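PDB 3V46: cell division control protein 73, which serves as a subunit of the PAF1 transcription elongation complex, its C-terminal Ras-like domain promoting association of that complex with chromatin. Local coordinates for residues Y84-V89 with Y103-P108; P15-P20 with F70-N75. All blocks are in the same frame, centred on the assembly; numbering follows the deposited sequence.

Interaction 1: residues Y84-V89 with Y103-P108; sequences YWDRVV and YQWNSP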
loop_
_atom_site.group_PDB
_atom_site.type_symbol
_atom_site.label_atom_id
_atom_site.label_comp_id
_atom_site.label_asym_id
_atom_site.label_seq_id
_atom_site.Cartn_x
_atom_site.Cartn_y
_atom_site.Cartn_z
ATOM N N TYR A 84 16.351 0.324 6.279
ATOM C CA TYR A 84 15.014 -0.238 6.141
ATOM C C TYR A 84 14.185 0.661 5.231
ATOM O O TYR A 84 13.339 0.192 4.477
ATOM C CB TYR A 84 14.306 -0.355 7.496
ATOM C CG TYR A 84 14.613 -1.611 8.280
ATOM C CD1 TYR A 84 13.892 -2.777 8.069
ATOM C CD2 TYR A 84 15.604 -1.624 9.251
ATOM C CE1 TYR A 84 14.162 -3.926 8.790
ATOM C CE2 TYR A 84 15.883 -2.768 9.973
ATOM C CZ TYR A 84 15.157 -3.915 9.740
ATOM O OH TYR A 84 15.425 -5.056 10.460
ATOM N N TRP A 85 14.419 1.963 5.309
ATOM C CA TRP A 85 13.641 2.900 4.507
ATOM C C TRP A 85 13.870 2.726 3.010
ATOM O O TRP A 85 12.978 3.007 2.215
ATOM C CB TRP A 85 13.921 4.340 4.936
ATOM C CG TRP A 85 13.203 4.649 6.186
ATOM C CD1 TRP A 85 13.722 4.729 7.448
ATOM C CD2 TRP A 85 11.797 4.864 6.312
ATOM N NE1 TRP A 85 12.719 4.999 8.350
ATOM C CE2 TRP A 85 11.528 5.088 7.676
ATOM C CE3 TRP A 85 10.740 4.903 5.400
ATOM C CZ2 TRP A 85 10.245 5.332 8.149
ATOM C CZ3 TRP A 85 9.468 5.148 5.873
ATOM C CH2 TRP A 85 9.235 5.371 7.233
ATOM N N ASP A 86 15.050 2.252 2.624
ATOM C CA ASP A 86 15.346 2.032 1.210
ATOM C C ASP A 86 14.530 0.878 0.651
ATOM O O ASP A 86 14.428 0.726 -0.571
ATOM C CB ASP A 86 16.828 1.728 0.996
ATOM C CG ASP A 86 17.724 2.888 1.350
ATOM O OD1 ASP A 86 17.300 4.045 1.162
ATOM O OD2 ASP A 86 18.867 2.639 1.809
ATOM N N ARG A 87 13.968 0.063 1.548
ATOM C CA ARG A 87 13.205 -1.127 1.176
ATOM C C ARG A 87 11.728 -0.830 0.960
ATOM O O ARG A 87 10.984 -1.691 0.511
ATOM C CB ARG A 87 13.338 -2.203 2.261
ATOM C CG ARG A 87 14.745 -2.796 2.378
ATOM C CD ARG A 87 14.915 -3.599 3.658
ATOM N NE ARG A 87 13.965 -4.699 3.767
ATOM C CZ ARG A 87 13.815 -5.453 4.850
ATOM N NH1 ARG A 87 14.569 -5.239 5.921
ATOM N NH2 ARG A 87 12.919 -6.425 4.867
ATOM N N VAL A 88 11.290 0.377 1.305
ATOM C CA VAL A 88 9.878 0.730 1.175
ATOM C C VAL A 88 9.571 0.982 -0.298
ATOM O O VAL A 88 10.158 1.872 -0.919
ATOM C CB VAL A 88 9.531 1.962 2.037
ATOM C CG1 VAL A 88 8.108 2.440 1.772
ATOM C CG2 VAL A 88 9.700 1.641 3.512
ATOM N N VAL A 89 8.670 0.177 -0.854
ATOM C CA VAL A 89 8.360 0.221 -2.288
ATOM C C VAL A 89 6.968 0.774 -2.574
ATOM O O VAL A 89 6.676 1.171 -3.699
ATOM C CB VAL A 89 8.503 -1.169 -2.955
ATOM C CG1 VAL A 89 9.938 -1.663 -2.859
ATOM C CG2 VAL A 89 7.551 -2.178 -2.344
ATOM N N TYR A 103 8.697 9.563 9.040
ATOM C CA TYR A 103 9.286 8.834 7.925
ATOM C C TYR A 103 10.666 9.428 7.603
ATOM O O TYR A 103 10.938 10.585 7.918
ATOM C CB TYR A 103 8.387 8.932 6.686
ATOM C CG TYR A 103 7.106 8.097 6.687
ATOM C CD1 TYR A 103 6.584 7.545 7.845
ATOM C CD2 TYR A 103 6.431 7.863 5.499
ATOM C CE1 TYR A 103 5.410 6.787 7.817
ATOM C CE2 TYR A 103 5.271 7.112 5.457
ATOM C CZ TYR A 103 4.759 6.574 6.611
ATOM O OH TYR A 103 3.597 5.817 6.532
ATOM N N GLN A 104 11.528 8.647 6.956
ATOM C CA GLN A 104 12.854 9.133 6.584
ATOM C C GLN A 104 12.721 10.389 5.738
ATOM O O GLN A 104 13.459 11.364 5.928
ATOM C CB GLN A 104 13.611 8.071 5.789
ATOM C CG GLN A 104 15.015 8.472 5.427
ATOM C CD GLN A 104 15.876 8.690 6.651
ATOM O OE1 GLN A 104 15.741 7.987 7.652
ATOM N NE2 GLN A 104 16.765 9.670 6.579
ATOM N N TRP A 105 11.788 10.344 4.790
ATOM C CA TRP A 105 11.472 11.489 3.947
ATOM C C TRP A 105 10.076 11.943 4.341
ATOM O O TRP A 105 9.079 11.274 4.033
ATOM C CB TRP A 105 11.551 11.106 2.460
ATOM C CG TRP A 105 12.830 10.407 2.141
ATOM C CD1 TRP A 105 14.054 10.984 1.959
ATOM C CD2 TRP A 105 13.028 8.994 2.007
ATOM N NE1 TRP A 105 15.001 10.020 1.716
ATOM C CE2 TRP A 105 14.397 8.789 1.734
ATOM C CE3 TRP A 105 12.179 7.883 2.079
ATOM C CZ2 TRP A 105 14.938 7.521 1.537
ATOM C CZ3 TRP A 105 12.717 6.627 1.882
ATOM C CH2 TRP A 105 14.086 6.456 1.618
ATOM N N ASN A 106 9.994 13.049 5.078
ATOM C CA ASN A 106 8.737 13.373 5.759
ATOM C C ASN A 106 7.837 14.392 5.059
ATOM O O ASN A 106 6.779 14.749 5.578
ATOM C CB ASN A 106 9.003 13.804 7.205
ATOM C CG ASN A 106 9.821 15.079 7.299
ATOM O OD1 ASN A 106 10.050 15.764 6.305
ATOM N ND2 ASN A 106 10.250 15.413 8.512
ATOM N N SER A 107 8.244 14.857 3.888
ATOM C CA SER A 107 7.376 15.712 3.089
ATOM C C SER A 107 6.867 14.914 1.897
ATOM O O SER A 107 7.623 14.154 1.287
ATOM C CB SER A 107 8.108 16.970 2.614
ATOM O OG SER A 107 9.007 16.672 1.560
ATOM N N PRO A 108 5.578 15.072 1.569
ATOM C CA PRO A 108 4.994 14.262 0.492
ATOM C C PRO A 108 5.714 14.443 -0.837
ATOM O O PRO A 108 5.878 13.482 -1.584
ATOM C CB PRO A 108 3.558 14.787 0.387
ATOM C CG PRO A 108 3.277 15.432 1.703
ATOM C CD PRO A 108 4.580 15.922 2.241
#

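Interaction 2: residues P15-P20 with F70-N75; sequences PIILIP and FIIVDN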
loop_
_atom_site.group_PDB
_atom_site.type_symbol
_atom_site.label_atom_id
_atom_site.label_comp_id
_atom_site.label_asym_id
_atom_site.label_seq_id
_atom_site.Cartn_x
_atom_site.Cartn_y
_atom_site.Cartn_z
ATOM N N PRO A 15 10.961 -6.467 0.242
ATOM C CA PRO A 15 10.421 -5.108 0.160
ATOM C C PRO A 15 9.281 -4.874 1.156
ATOM O O PRO A 15 8.601 -5.806 1.609
ATOM C CB PRO A 15 9.913 -5.022 -1.283
ATOM C CG PRO A 15 9.652 -6.430 -1.678
ATOM C CD PRO A 15 10.659 -7.263 -0.955
ATOM N N ILE A 16 9.063 -3.604 1.466
ATOM C CA ILE A 16 8.114 -3.210 2.486
ATOM C C ILE A 16 7.019 -2.325 1.903
ATOM O O ILE A 16 7.289 -1.437 1.090
ATOM C CB ILE A 16 8.830 -2.444 3.608
ATOM C CG1 ILE A 16 9.919 -3.333 4.228
ATOM C CG2 ILE A 16 7.846 -1.985 4.657
ATOM C CD1 ILE A 16 10.879 -2.609 5.159
ATOM N N ILE A 17 5.783 -2.582 2.322
ATOM C CA ILE A 17 4.643 -1.743 1.997
ATOM C C ILE A 17 4.131 -1.146 3.294
ATOM O O ILE A 17 3.887 -1.864 4.261
ATOM C CB ILE A 17 3.515 -2.545 1.321
ATOM C CG1 ILE A 17 4.000 -3.157 0.000
ATOM C CG2 ILE A 17 2.315 -1.638 1.049
ATOM C CD1 ILE A 17 2.977 -4.065 -0.725
ATOM N N LEU A 18 3.988 0.170 3.334
ATOM C CA LEU A 18 3.461 0.830 4.527
ATOM C C LEU A 18 1.979 1.090 4.352
ATOM O O LEU A 18 1.571 1.713 3.382
ATOM C CB LEU A 18 4.160 2.158 4.765
ATOM C CG LEU A 18 5.669 2.130 4.902
ATOM C CD1 LEU A 18 6.183 3.533 5.200
ATOM C CD2 LEU A 18 6.052 1.175 5.996
ATOM N N ILE A 19 1.189 0.634 5.317
ATOM C CA ILE A 19 -0.252 0.833 5.306
ATOM C C ILE A 19 -0.721 1.188 6.715
ATOM O O ILE A 19 -1.393 0.397 7.386
ATOM C CB ILE A 19 -0.992 -0.397 4.726
ATOM C CG1 ILE A 19 -2.484 -0.090 4.548
ATOM C CG2 ILE A 19 -0.761 -1.643 5.595
ATOM C CD1 ILE A 19 -3.221 -1.099 3.708
ATOM N N PRO A 20 -0.347 2.375 7.185
ATOM C CA PRO A 20 -0.978 2.812 8.432
ATOM C C PRO A 20 -2.450 3.102 8.165
ATOM O O PRO A 20 -2.845 3.257 7.007
ATOM C CB PRO A 20 -0.253 4.104 8.747
ATOM C CG PRO A 20 0.035 4.677 7.398
ATOM C CD PRO A 20 0.427 3.455 6.559
ATOM N N PHE A 70 6.557 -9.693 0.468
ATOM C CA PHE A 70 6.344 -8.371 1.034
ATOM C C PHE A 70 6.111 -8.400 2.525
ATOM O O PHE A 70 5.401 -9.258 3.044
ATOM C CB PHE A 70 5.137 -7.695 0.375
ATOM C CG PHE A 70 5.312 -7.445 -1.086
ATOM C CD1 PHE A 70 5.916 -6.281 -1.537
ATOM C CD2 PHE A 70 4.872 -8.374 -2.020
ATOM C CE1 PHE A 70 6.086 -6.046 -2.892
ATOM C CE2 PHE A 70 5.037 -8.142 -3.369
ATOM C CZ PHE A 70 5.644 -6.980 -3.806
ATOM N N ILE A 71 6.713 -7.434 3.201
ATOM C CA ILE A 71 6.398 -7.135 4.583
ATOM C C ILE A 71 5.464 -5.936 4.554
ATOM O O ILE A 71 5.821 -4.886 4.035
ATOM C CB ILE A 71 7.674 -6.785 5.348
ATOM C CG1 ILE A 71 8.633 -7.985 5.336
ATOM C CG2 ILE A 71 7.351 -6.370 6.770
ATOM C CD1 ILE A 71 10.027 -7.635 5.767
ATOM N N ILE A 72 4.268 -6.096 5.098
ATOM C CA ILE A 72 3.239 -5.056 5.043
ATOM C C ILE A 72 2.933 -4.649 6.473
ATOM O O ILE A 72 2.498 -5.461 7.278
ATOM C CB ILE A 72 1.976 -5.573 4.348
ATOM C CG1 ILE A 72 2.342 -6.135 2.968
ATOM C CG2 ILE A 72 0.928 -4.455 4.245
ATOM C CD1 ILE A 72 1.188 -6.719 2.193
ATOM N N VAL A 73 3.218 -3.399 6.805
ATOM C CA VAL A 73 3.157 -2.965 8.189
ATOM C C VAL A 73 2.352 -1.700 8.341
ATOM O O VAL A 73 2.370 -0.843 7.459
ATOM C CB VAL A 73 4.560 -2.750 8.789
ATOM C CG1 VAL A 73 5.223 -4.075 9.053
ATOM C CG2 VAL A 73 5.434 -1.880 7.886
ATOM N N ASP A 74 1.692 -1.563 9.493
ATOM C CA ASP A 74 0.870 -0.384 9.782
ATOM C C ASP A 74 1.575 0.623 10.676
ATOM O O ASP A 74 0.955 1.560 11.170
ATOM C CB ASP A 74 -0.493 -0.774 10.375
ATOM C CG ASP A 74 -0.417 -1.289 11.814
ATOM O OD1 ASP A 74 0.674 -1.337 12.404
ATOM O OD2 ASP A 74 -1.482 -1.638 12.371
ATOM N N ASN A 75 2.881 0.443 10.845
ATOM C CA ASN A 75 3.674 1.248 11.760
ATOM C C ASN A 75 5.132 1.208 11.319
ATOM O O ASN A 75 5.487 0.483 10.401
ATOM C CB ASN A 75 3.560 0.685 13.174
ATOM C CG ASN A 75 4.201 -0.681 13.293
ATOM O OD1 ASN A 75 5.381 -0.802 13.633
ATOM N ND2 ASN A 75 3.450 -1.715 12.962
#

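Interaction 1: residues Y84-V89 with Y103-P108
W85 and Q104 bring the two backbones nearest, their CA atoms 6.6 Å apart, where a turn at 84-87 leading into strand 88-92 meets an irregular loop segment. The meeting rests on side-chain packing, and W85 supplies most of it. With CG beside the backbone N (chi1 -77°), its indole projects into the loop. One face receives Q104: CB stands 3.6 Å from the centroid of the five-membered ring in a CH-pi contact, and the backbone N of Q104 lies above the same face. Farther out, W85 CH2 reaches Y103 CD1 at 3.5 Å, the two rings inclined at 44°. In this Ras-like domain the loop carries the chain from strand 88-92 to helix 108-114, with S107 at its N-cap position, and F79 stacks on the W85 ring. W105 comes in by its six-membered ring, CH2 lying 3.9 Å from W85 CB, while the carbonyl O of W85 sits in plane at the W105 edge, 3.6 Å from CZ3. D86 OD1 also borders that edge, more loosely. Were W85 cut back to an alanine, Q104 CB and the Y103 ring would probably lose the indole they rest on, and F79 its stacking partner. Y103 OH, beyond the indole, is hydrogen-bonded to Q99.

Interaction 2: residues P15-P20 with F70-N75
I17 sets CG1 beside its backbone N (chi1 -61°) and F70 does the same with its ring (chi1 -63°), and the extended I17 side chain thereby brings CD1 to 3.8 Å from F70 CD1. P15 CG meets the same ring atom at 3.7 Å, and both approaches are oblique, neither over the face of the ring nor at its edge. Beside this packing the backbones form a parallel ladder, I16 paired with I71, I17 with I72 and L18 with V73, the short strand axes 4.7 Å apart and inclined at 21°. Strand 16-18 takes a central place in the mixed sheet of the Ras-like fold, between strands 68-73 and 88-92; the domain keeps this architecture without binding GTP. Four hydrogen bonds join the pair: I71 N to P15 O, I17 N to I71 O, V73 N to I17 O, and I19 N to V73 O. Between these bonds run CA-H...O contacts, such as I16 CA to I71 O at 3.2 Å. L160 of helix 149-166 packs on I17 and F70, and L164 on F70, while I72 meets V55 and I57 of strand 54-59. On the other face L18 CD2 packs against V73 CG2 at 3.6 Å. Where the strands end, I19 O approaches D74 CB, while the D74 carboxylate accepts a bond from N75 ND2 (2.9 Å to OD1) in the plane of that amide.

How the interactions relate
From the N terminus, the chain enters the sheet at 15-20 and returns beside it at 70-75, so interaction 2 closes a long loop that contains helix 32-38 and the edge strand 54-59. Interaction 1 opens only afterwards: 84-89 starts the next strand, and 103-108 ends the shorter excursion before helix 108-114. The two loops follow in series, neither nested nor crossed, yet they touch. Strand 16-18 links them, since its other edge accepts 88-92, with I16 N close to R87 O and V89 N close to I16 O, both probable hydrogen bonds. L18 packs on Y103 of the loop before helix 108-114, and I71 on R87 of the turn before strand 88-92.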